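Local atomic coordinates of AgaA (Rhizobium radiobacter, PDB entry 6HLX), a protein that binds agropinic acid as the periplasmic substrate-binding protein of an ABC transporter and so serves import of this opine. Residues A[243-248]-A[372-377]; A[324-329]-A[351-356]. One frame throughout, in Å; residues are numbered along the deposited sequence.

Contact 1 of 2, residues A[243-248]-A[372-377]. With G9Z (agropinic acid), chain E; EDO (1,2-ethanediol), chain B.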
ATOM      1  N   LEU A 243     -13.359  -0.359  -6.313  1.00 18.97           N
ATOM      2  CA  LEU A 243     -13.715   1.056  -6.295  1.00 19.14           C
ATOM      3  C   LEU A 243     -13.833   1.565  -4.874  1.00 22.28           C
ATOM      4  O   LEU A 243     -14.378   0.868  -4.012  1.00 21.89           O
ATOM      5  CB  LEU A 243     -15.087   1.262  -6.988  1.00 19.74           C
ATOM      6  CG  LEU A 243     -15.149   1.051  -8.511  1.00 22.87           C
ATOM      7  CD1 LEU A 243     -16.593   0.929  -8.971  1.00 23.46           C
ATOM      8  CD2 LEU A 243     -14.473   2.235  -9.266  1.00 23.34           C
ATOM      9  N   GLN A 244     -13.405   2.811  -4.677  1.00 18.66           N
ATOM     10  CA  GLN A 244     -13.591   3.603  -3.459  1.00 18.48           C
ATOM     11  C   GLN A 244     -14.577   4.685  -3.865  1.00 21.53           C
ATOM     12  O   GLN A 244     -14.452   5.251  -4.960  1.00 20.85           O
ATOM     13  CB  GLN A 244     -12.273   4.255  -3.001  1.00 18.83           C
ATOM     14  CG  GLN A 244     -11.316   3.249  -2.403  1.00 18.01           C
ATOM     15  CD  GLN A 244      -9.906   3.745  -2.421  1.00 22.22           C
ATOM     16  OE1 GLN A 244      -9.110   3.290  -3.243  1.00 22.28           O
ATOM     17  NE2 GLN A 244      -9.567   4.707  -1.550  1.00 19.86           N
ATOM     18  N   PHE A 245     -15.550   4.962  -3.002  1.00 17.82           N
ATOM     19  CA  PHE A 245     -16.605   5.949  -3.271  1.00 18.17           C
ATOM     20  C   PHE A 245     -16.540   7.121  -2.303  1.00 22.35           C
ATOM     21  O   PHE A 245     -16.446   6.904  -1.083  1.00 21.84           O
ATOM     22  CB  PHE A 245     -17.995   5.284  -3.100  1.00 20.62           C
ATOM     23  CG  PHE A 245     -18.251   4.088  -3.991  1.00 21.61           C
ATOM     24  CD1 PHE A 245     -17.914   2.808  -3.579  1.00 22.47           C
ATOM     25  CD2 PHE A 245     -18.834   4.243  -5.241  1.00 22.68           C
ATOM     26  CE1 PHE A 245     -18.167   1.700  -4.398  1.00 22.53           C
ATOM     27  CE2 PHE A 245     -19.071   3.138  -6.062  1.00 24.65           C
ATOM     28  CZ  PHE A 245     -18.699   1.878  -5.650  1.00 22.56           C
ATOM     29  N   ASN A 246     -16.695   8.350  -2.814  1.00 20.44           N
ATOM     30  CA  ASN A 246     -16.809   9.490  -1.916  1.00 20.96           C
ATOM     31  C   ASN A 246     -18.286   9.527  -1.513  1.00 22.88           C
ATOM     32  O   ASN A 246     -19.161   9.850  -2.343  1.00 22.06           O
ATOM     33  CB  ASN A 246     -16.414  10.788  -2.607  1.00 21.66           C
ATOM     34  CG  ASN A 246     -16.418  11.966  -1.687  1.00 28.08           C
ATOM     35  OD1 ASN A 246     -17.162  12.009  -0.704  1.00 25.89           O
ATOM     36  ND2 ASN A 246     -15.569  12.953  -1.978  1.00 25.26           N
ATOM     37  N   THR A 247     -18.565   9.204  -0.241  1.00 21.29           N
ATOM     38  CA  THR A 247     -19.948   9.117   0.241  1.00 22.49           C
ATOM     39  C   THR A 247     -20.648  10.487   0.392  1.00 26.82           C
ATOM     40  O   THR A 247     -21.863  10.515   0.678  1.00 27.02           O
ATOM     41  CB  THR A 247     -20.058   8.271   1.506  1.00 27.13           C
ATOM     42  OG1 THR A 247     -19.467   8.972   2.590  1.00 27.79           O
ATOM     43  CG2 THR A 247     -19.482   6.858   1.340  1.00 23.43           C
ATOM     44  N   LYS A 248     -19.933  11.605   0.134  1.00 24.73           N
ATOM     45  CA  LYS A 248     -20.564  12.947   0.088  1.00 26.58           C
ATOM     46  C   LYS A 248     -21.220  13.178  -1.281  1.00 31.08           C
ATOM     47  O   LYS A 248     -22.050  14.085  -1.424  1.00 31.48           O
ATOM     48  CB  LYS A 248     -19.594  14.076   0.463  1.00 29.32           C
ATOM     49  CG  LYS A 248     -19.384  14.162   1.964  1.00 40.25           C
ATOM     50  CD  LYS A 248     -18.612  15.398   2.391  1.00 46.26           C
ATOM     51  CE  LYS A 248     -18.736  15.607   3.885  1.00 56.09           C
ATOM     52  NZ  LYS A 248     -17.895  16.737   4.359  1.00 67.30           N
ATOM     53  N   TYR A 372     -12.849  13.739  -5.536  1.00 23.76           N
ATOM     54  CA  TYR A 372     -13.375  12.827  -6.546  1.00 22.80           C
ATOM     55  C   TYR A 372     -14.767  12.359  -6.138  1.00 25.26           C
ATOM     56  O   TYR A 372     -15.122  12.514  -4.971  1.00 25.05           O
ATOM     57  CB  TYR A 372     -12.424  11.612  -6.711  1.00 23.57           C
ATOM     58  CG  TYR A 372     -12.241  10.719  -5.494  1.00 23.02           C
ATOM     59  CD1 TYR A 372     -13.110   9.657  -5.248  1.00 24.24           C
ATOM     60  CD2 TYR A 372     -11.127  10.853  -4.661  1.00 23.08           C
ATOM     61  CE1 TYR A 372     -12.898   8.773  -4.191  1.00 23.29           C
ATOM     62  CE2 TYR A 372     -10.929   9.998  -3.570  1.00 22.67           C
ATOM     63  CZ  TYR A 372     -11.812   8.950  -3.347  1.00 24.36           C
ATOM     64  OH  TYR A 372     -11.591   8.042  -2.333  1.00 21.91           O
ATOM     65  N   ASP A 373     -15.526  11.751  -7.085  1.00 22.62           N
ATOM     66  CA  ASP A 373     -16.861  11.156  -6.849  1.00 21.74           C
ATOM     67  C   ASP A 373     -16.601   9.669  -6.496  1.00 23.74           C
ATOM     68  O   ASP A 373     -17.060   9.177  -5.469  1.00 23.39           O
ATOM     69  CB  ASP A 373     -17.727  11.263  -8.115  1.00 22.54           C
ATOM     70  CG  ASP A 373     -18.052  12.687  -8.555  1.00 29.73           C
ATOM     71  OD1 ASP A 373     -17.977  13.598  -7.712  1.00 28.85           O
ATOM     72  OD2 ASP A 373     -18.359  12.884  -9.755  1.00 30.57           O
ATOM     73  N   PHE A 374     -15.825   8.981  -7.344  1.00 20.65           N
ATOM     74  CA  PHE A 374     -15.332   7.621  -7.081  1.00 19.48           C
ATOM     75  C   PHE A 374     -14.038   7.397  -7.802  1.00 22.02           C
ATOM     76  O   PHE A 374     -13.700   8.167  -8.702  1.00 22.44           O
ATOM     77  CB  PHE A 374     -16.363   6.496  -7.314  1.00 20.95           C
ATOM     78  CG  PHE A 374     -16.847   6.131  -8.700  1.00 22.26           C
ATOM     79  CD1 PHE A 374     -17.057   7.117  -9.670  1.00 23.85           C
ATOM     80  CD2 PHE A 374     -17.261   4.827  -8.985  1.00 23.03           C
ATOM     81  CE1 PHE A 374     -17.621   6.793 -10.911  1.00 23.58           C
ATOM     82  CE2 PHE A 374     -17.824   4.503 -10.228  1.00 24.09           C
ATOM     83  CZ  PHE A 374     -17.999   5.490 -11.180  1.00 22.86           C
ATOM     84  N   THR A 375     -13.239   6.427  -7.332  1.00 19.24           N
ATOM     85  CA  THR A 375     -11.906   6.198  -7.917  1.00 18.75           C
ATOM     86  C   THR A 375     -11.607   4.732  -8.053  1.00 22.04           C
ATOM     87  O   THR A 375     -12.079   3.934  -7.236  1.00 20.42           O
ATOM     88  CB  THR A 375     -10.795   6.938  -7.120  1.00 21.64           C
ATOM     89  OG1 THR A 375      -9.526   6.812  -7.792  1.00 21.87           O
ATOM     90  CG2 THR A 375     -10.617   6.410  -5.665  1.00 21.78           C
ATOM     91  N   VAL A 376     -10.889   4.380  -9.131  1.00 20.12           N
ATOM     92  CA  VAL A 376     -10.399   3.013  -9.327  1.00 19.16           C
ATOM     93  C   VAL A 376      -9.414   2.741  -8.165  1.00 21.35           C
ATOM     94  O   VAL A 376      -8.500   3.535  -7.895  1.00 21.09           O
ATOM     95  CB  VAL A 376      -9.724   2.839 -10.705  1.00 22.30           C
ATOM     96  CG1 VAL A 376      -8.980   1.506 -10.803  1.00 22.02           C
ATOM     97  CG2 VAL A 376     -10.769   2.961 -11.822  1.00 21.81           C
ATOM     98  N   MET A 377      -9.602   1.601  -7.500  1.00 19.27           N
ATOM     99  CA  MET A 377      -8.779   1.204  -6.360  1.00 17.79           C
ATOM    100  C   MET A 377      -7.943   0.010  -6.805  1.00 21.61           C
ATOM    101  O   MET A 377      -8.505  -1.011  -7.178  1.00 21.76           O
ATOM    102  CB  MET A 377      -9.728   0.785  -5.186  1.00 19.20           C
ATOM    103  CG  MET A 377      -9.013   0.100  -4.006  1.00 21.88           C
ATOM    104  SD  MET A 377     -10.138  -0.291  -2.639  1.00 23.57           S
ATOM    105  CE  MET A 377     -11.237  -1.579  -3.412  1.00 21.51           C
TER
HETATM  106  OAM G9Z E 604       1.257   3.281  -6.367  1.00 19.83           O
HETATM  107  CAB G9Z E 604       0.459   2.810  -7.190  1.00 20.73           C
HETATM  108  CAC G9Z E 604       0.580   3.022  -8.578  1.00 21.35           C
HETATM  109  CB  G9Z E 604      -0.601   2.246  -9.238  1.00 20.86           C
HETATM  110  CA  G9Z E 604      -1.455   1.765  -8.077  1.00 19.50           C
HETATM  111  C   G9Z E 604      -1.722   0.363  -8.179  1.00 21.29           C
HETATM  112  O   G9Z E 604      -0.870  -0.452  -7.730  1.00 20.70           O
HETATM  113  N   G9Z E 604      -0.671   2.158  -6.860  1.00 18.24           N
HETATM  114  CAG G9Z E 604      -1.046   1.768  -5.447  1.00 18.29           C
HETATM  115  CAH G9Z E 604      -2.139   2.694  -4.911  1.00 20.27           C
HETATM  116  OAP G9Z E 604      -3.293   2.483  -5.725  1.00 20.84           O
HETATM  117  CAI G9Z E 604      -2.483   2.417  -3.444  1.00 20.24           C
HETATM  118  OAQ G9Z E 604      -1.253   2.214  -2.702  1.00 19.16           O
HETATM  119  CAJ G9Z E 604      -3.224   3.629  -2.786  1.00 19.85           C
HETATM  120  OAR G9Z E 604      -3.518   3.322  -1.411  1.00 20.34           O
HETATM  121  CAK G9Z E 604      -4.498   4.133  -3.508  1.00 19.14           C
HETATM  122  OAT G9Z E 604      -4.893   5.403  -2.955  1.00 20.09           O
HETATM  123  CAL G9Z E 604      -5.646   3.113  -3.468  1.00 19.08           C
HETATM  124  OAS G9Z E 604      -6.751   3.584  -4.270  1.00 20.39           O
HETATM  125  OXT G9Z E 604      -2.789   0.006  -8.749  1.00 20.87           O
HETATM  126  C1  EDO B 628     -18.683  15.673  -3.262  1.00 62.16           C
HETATM  127  O1  EDO B 628     -19.894  15.950  -3.937  1.00 64.18           O
HETATM  128  C2  EDO B 628     -18.120  14.325  -3.774  1.00 60.69           C
HETATM  129  O2  EDO B 628     -17.735  14.429  -5.135  1.00 57.50           O

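Contact 2 of 2, residues A[324-329]-A[351-356]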
ATOM      1  N   VAL A 324     -21.690  11.044 -13.382  1.00 25.46           N
ATOM      2  CA  VAL A 324     -20.652  10.971 -12.366  1.00 23.88           C
ATOM      3  C   VAL A 324     -19.286  10.993 -13.043  1.00 26.64           C
ATOM      4  O   VAL A 324     -19.181  10.639 -14.212  1.00 26.60           O
ATOM      5  CB  VAL A 324     -20.844   9.691 -11.482  1.00 25.88           C
ATOM      6  CG1 VAL A 324     -20.695   8.413 -12.297  1.00 25.79           C
ATOM      7  CG2 VAL A 324     -19.928   9.674 -10.257  1.00 24.73           C
ATOM      8  N   ARG A 325     -18.248  11.344 -12.291  1.00 23.65           N
ATOM      9  CA  ARG A 325     -16.886  11.318 -12.797  1.00 22.29           C
ATOM     10  C   ARG A 325     -16.101  10.242 -12.067  1.00 25.76           C
ATOM     11  O   ARG A 325     -16.198  10.145 -10.845  1.00 24.68           O
ATOM     12  CB  ARG A 325     -16.199  12.676 -12.602  1.00 22.94           C
ATOM     13  CG  ARG A 325     -16.918  13.841 -13.308  1.00 30.52           C
ATOM     14  CD  ARG A 325     -15.991  15.030 -13.495  1.00 33.01           C
ATOM     15  NE  ARG A 325     -14.978  14.776 -14.523  1.00 31.89           N
ATOM     16  CZ  ARG A 325     -15.119  15.066 -15.814  1.00 48.94           C
ATOM     17  NH1 ARG A 325     -16.238  15.629 -16.260  1.00 38.81           N
ATOM     18  NH2 ARG A 325     -14.142  14.796 -16.671  1.00 38.83           N
ATOM     19  N   LEU A 326     -15.322   9.445 -12.812  1.00 21.71           N
ATOM     20  CA  LEU A 326     -14.457   8.398 -12.243  1.00 21.18           C
ATOM     21  C   LEU A 326     -13.004   8.817 -12.359  1.00 23.95           C
ATOM     22  O   LEU A 326     -12.505   9.052 -13.468  1.00 22.53           O
ATOM     23  CB  LEU A 326     -14.667   7.066 -12.972  1.00 21.30           C
ATOM     24  CG  LEU A 326     -13.775   5.850 -12.607  1.00 22.37           C
ATOM     25  CD1 LEU A 326     -13.949   5.456 -11.135  1.00 22.29           C
ATOM     26  CD2 LEU A 326     -14.123   4.669 -13.493  1.00 23.05           C
ATOM     27  N   LEU A 327     -12.328   8.863 -11.210  1.00 20.28           N
ATOM     28  CA  LEU A 327     -10.901   9.200 -11.168  1.00 19.96           C
ATOM     29  C   LEU A 327     -10.059   7.941 -11.292  1.00 22.90           C
ATOM     30  O   LEU A 327     -10.211   6.996 -10.507  1.00 21.89           O
ATOM     31  CB  LEU A 327     -10.550   9.935  -9.860  1.00 20.56           C
ATOM     32  CG  LEU A 327      -9.065  10.237  -9.607  1.00 23.97           C
ATOM     33  CD1 LEU A 327      -8.481  11.197 -10.677  1.00 23.38           C
ATOM     34  CD2 LEU A 327      -8.843  10.751  -8.189  1.00 22.76           C
ATOM     35  N   ALA A 328      -9.109   7.956 -12.219  1.00 19.44           N
ATOM     36  CA  ALA A 328      -8.135   6.869 -12.315  1.00 19.86           C
ATOM     37  C   ALA A 328      -6.831   7.524 -12.795  1.00 23.29           C
ATOM     38  O   ALA A 328      -6.535   8.642 -12.356  1.00 21.80           O
ATOM     39  CB  ALA A 328      -8.628   5.764 -13.265  1.00 21.24           C
ATOM     40  N   THR A 329      -6.048   6.857 -13.643  1.00 20.58           N
ATOM     41  CA  THR A 329      -4.784   7.426 -14.154  1.00 19.84           C
ATOM     42  C   THR A 329      -4.508   6.855 -15.526  1.00 23.53           C
ATOM     43  O   THR A 329      -4.903   5.718 -15.807  1.00 20.85           O
ATOM     44  CB  THR A 329      -3.605   7.134 -13.180  1.00 22.89           C
ATOM     45  OG1 THR A 329      -2.390   7.766 -13.645  1.00 21.25           O
ATOM     46  CG2 THR A 329      -3.345   5.613 -12.971  1.00 22.29           C
ATOM     47  N   ILE A 351     -25.826   4.972 -15.844  1.00 29.45           N
ATOM     48  CA  ILE A 351     -24.857   5.781 -15.110  1.00 27.92           C
ATOM     49  C   ILE A 351     -23.870   6.268 -16.171  1.00 32.43           C
ATOM     50  O   ILE A 351     -23.170   5.452 -16.777  1.00 29.57           O
ATOM     51  CB  ILE A 351     -24.159   5.005 -13.957  1.00 30.05           C
ATOM     52  CG1 ILE A 351     -25.163   4.641 -12.830  1.00 30.33           C
ATOM     53  CG2 ILE A 351     -22.982   5.813 -13.391  1.00 30.78           C
ATOM     54  CD1 ILE A 351     -24.619   3.737 -11.735  1.00 33.12           C
ATOM     55  N   LYS A 352     -23.879   7.579 -16.435  1.00 29.52           N
ATOM     56  CA  LYS A 352     -23.016   8.197 -17.446  1.00 29.52           C
ATOM     57  C   LYS A 352     -21.724   8.634 -16.783  1.00 30.41           C
ATOM     58  O   LYS A 352     -21.697   9.633 -16.067  1.00 30.14           O
ATOM     59  CB  LYS A 352     -23.737   9.361 -18.137  1.00 33.47           C
ATOM     60  CG  LYS A 352     -24.944   8.887 -18.964  1.00 52.67           C
ATOM     61  CD  LYS A 352     -26.049   9.943 -19.091  1.00 63.72           C
ATOM     62  CE  LYS A 352     -26.970  10.026 -17.886  1.00 69.12           C
ATOM     63  NZ  LYS A 352     -27.977   8.926 -17.848  1.00 69.69           N
ATOM     64  N   VAL A 353     -20.664   7.843 -16.982  1.00 26.53           N
ATOM     65  CA  VAL A 353     -19.366   8.078 -16.355  1.00 24.49           C
ATOM     66  C   VAL A 353     -18.451   8.874 -17.286  1.00 29.35           C
ATOM     67  O   VAL A 353     -18.288   8.481 -18.437  1.00 30.02           O
ATOM     68  CB  VAL A 353     -18.696   6.720 -15.982  1.00 27.27           C
ATOM     69  CG1 VAL A 353     -17.289   6.910 -15.406  1.00 28.01           C
ATOM     70  CG2 VAL A 353     -19.568   5.895 -15.038  1.00 26.37           C
ATOM     71  N   LYS A 354     -17.843   9.957 -16.778  1.00 23.98           N
ATOM     72  CA  LYS A 354     -16.793  10.718 -17.476  1.00 24.20           C
ATOM     73  C   LYS A 354     -15.487  10.370 -16.753  1.00 26.65           C
ATOM     74  O   LYS A 354     -15.482  10.250 -15.526  1.00 26.82           O
ATOM     75  CB  LYS A 354     -17.063  12.218 -17.433  1.00 27.91           C
ATOM     76  CG  LYS A 354     -18.332  12.551 -18.237  1.00 34.59           C
ATOM     77  CD  LYS A 354     -18.479  14.020 -18.588  1.00 46.39           C
ATOM     78  CE  LYS A 354     -19.606  14.258 -19.577  1.00 55.86           C
ATOM     79  NZ  LYS A 354     -19.306  13.699 -20.927  1.00 60.36           N
ATOM     80  N   LEU A 355     -14.407  10.146 -17.503  1.00 23.14           N
ATOM     81  CA  LEU A 355     -13.135   9.731 -16.909  1.00 23.31           C
ATOM     82  C   LEU A 355     -12.145  10.860 -16.701  1.00 27.60           C
ATOM     83  O   LEU A 355     -11.959  11.707 -17.595  1.00 27.78           O
ATOM     84  CB  LEU A 355     -12.453   8.665 -17.795  1.00 23.33           C
ATOM     85  CG  LEU A 355     -13.236   7.384 -18.098  1.00 27.33           C
ATOM     86  CD1 LEU A 355     -12.422   6.454 -18.972  1.00 28.14           C
ATOM     87  CD2 LEU A 355     -13.676   6.675 -16.820  1.00 27.95           C
ATOM     88  N   ASP A 356     -11.455  10.829 -15.552  1.00 23.61           N
ATOM     89  CA  ASP A 356     -10.361  11.747 -15.253  1.00 22.27           C
ATOM     90  C   ASP A 356      -9.136  10.864 -15.133  1.00 24.57           C
ATOM     91  O   ASP A 356      -9.058  10.042 -14.228  1.00 24.77           O
ATOM     92  CB  ASP A 356     -10.623  12.564 -13.976  1.00 24.10           C
ATOM     93  CG  ASP A 356     -11.729  13.581 -14.216  1.00 34.32           C
ATOM     94  OD1 ASP A 356     -11.667  14.296 -15.235  1.00 34.68           O
ATOM     95  OD2 ASP A 356     -12.667  13.636 -13.401  1.00 34.20           O
TER

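Contact 1 of 2, residues A[243-248]-A[372-377]
Leu-243 and Phe-245 pack against Phe-374, the two phenyls side by side and pointing the same way, in the tightest part of this antiparallel strand pair. Leu-243 CD2 and Phe-245 CE2 each come to 3.8 Å from Phe-374 CD2; the phenyl planes are 17° apart, offset with little face-to-face overlap. Helix 255-264 covers Leu-243 and Phe-245 through Ile-261. Between the strands, Gln-244 and Thr-375 form a hydrogen-bonded pair, in which Thr-375 N donates to Gln-244 O at 2.9 Å. The pair lies in the mixed sheet of one lobe of a family 5 solute-binding protein, and Gln-244 reaches into the agropinic acid pocket. With CG anti to the carbonyl carbon (chi1 -73°) and the chain extended beyond, its amide is carried out to the ligand. Gln-244 OE1 lies 3.2 Å from Met-377 CB. Ligand OAS donates to Gln-244 OE1 at 2.6 Å, while NE2 is held by the carbonyls of Thr-402 and Asn-404. Asn-246 N to Asp-373 O, 2.8 Å, is the last straight backbone bond; beyond it Tyr-372 and Asp-373 are partly exposed and Lys-248 exposed. Asn-246 ND2 donates to Tyr-372 O at a bent 140°, Asn-246 OD1 accepts from Lys-248 N, closing an Asx turn, and 1,2-ethanediol O2 donates to Asp-373 OD1 at 2.7 Å.

Contact 2 of 2, residues A[324-329]-A[351-356]
Arg-325 lies across Asp-356 at about a right angle and grips its carboxylate side-on, joining neighbouring parallel strands of a beta-alpha-beta unit whose crossover is helix 333-347. Guanidinium and carboxylate planes are 25° apart. Asp-356 OD2 lies in the guanidinium plane, met on its syn side by Arg-325 NE at 2.8 Å, and Arg-325 NH2 reaches Asp-356 OD1 at 2.9 Å. Two bonds thus limit the turning of both groups, though the donors sit out of the carboxylate plane. The bend at chi3 (72°) of Arg-325 turns the guanidinium back toward the neighbouring strand, where Lys-354 CB sits over one of its faces. On the other side of the sheet the meeting is apolar: Val-324 and Val-353 lie side by side and point the same way, as do Leu-326 and Leu-355. Val-324 CG1 meets Val-353 CG2, and Leu-326 CD2 meets Leu-355 CD2, each pair at 3.9 Å. Val-324 CG1 also touches Ile-351 CG2 at 3.6 Å, while Val-353 CG1 fits against Leu-326 CB. Helix 333-347 covers this face where Ile-340 and Gln-343 touch Leu-355. Backbone bonds run from Val-324 N to Lys-352 O at one end to the last rung, in which Ala-328 N donates to Asp-356 O at 2.9 Å.

In the fold
Both contacts belong to one mixed sheet, in which strand 322-327 is the direct neighbour of strand 374-379, and contact 2 is nested within the chain loop closed by contact 1. About 10 Å separates their centres. Contact 1 is the inner, buried one, an antiparallel pair whose Gln-244 and Met-377 line the pocket; contact 2 is parallel, lies farther from the chain centre and includes the edge strand 351-356. Chemistry follows place: a polar amide serves the bound opine in the first, whereas a salt bridge lies on the exposed face of the second. Hydrogen bonds join the two, Leu-327 N to Phe-374 O and Thr-375 OG1 with Leu-327 O, while Phe-374 packs onto Val-324 and Leu-326.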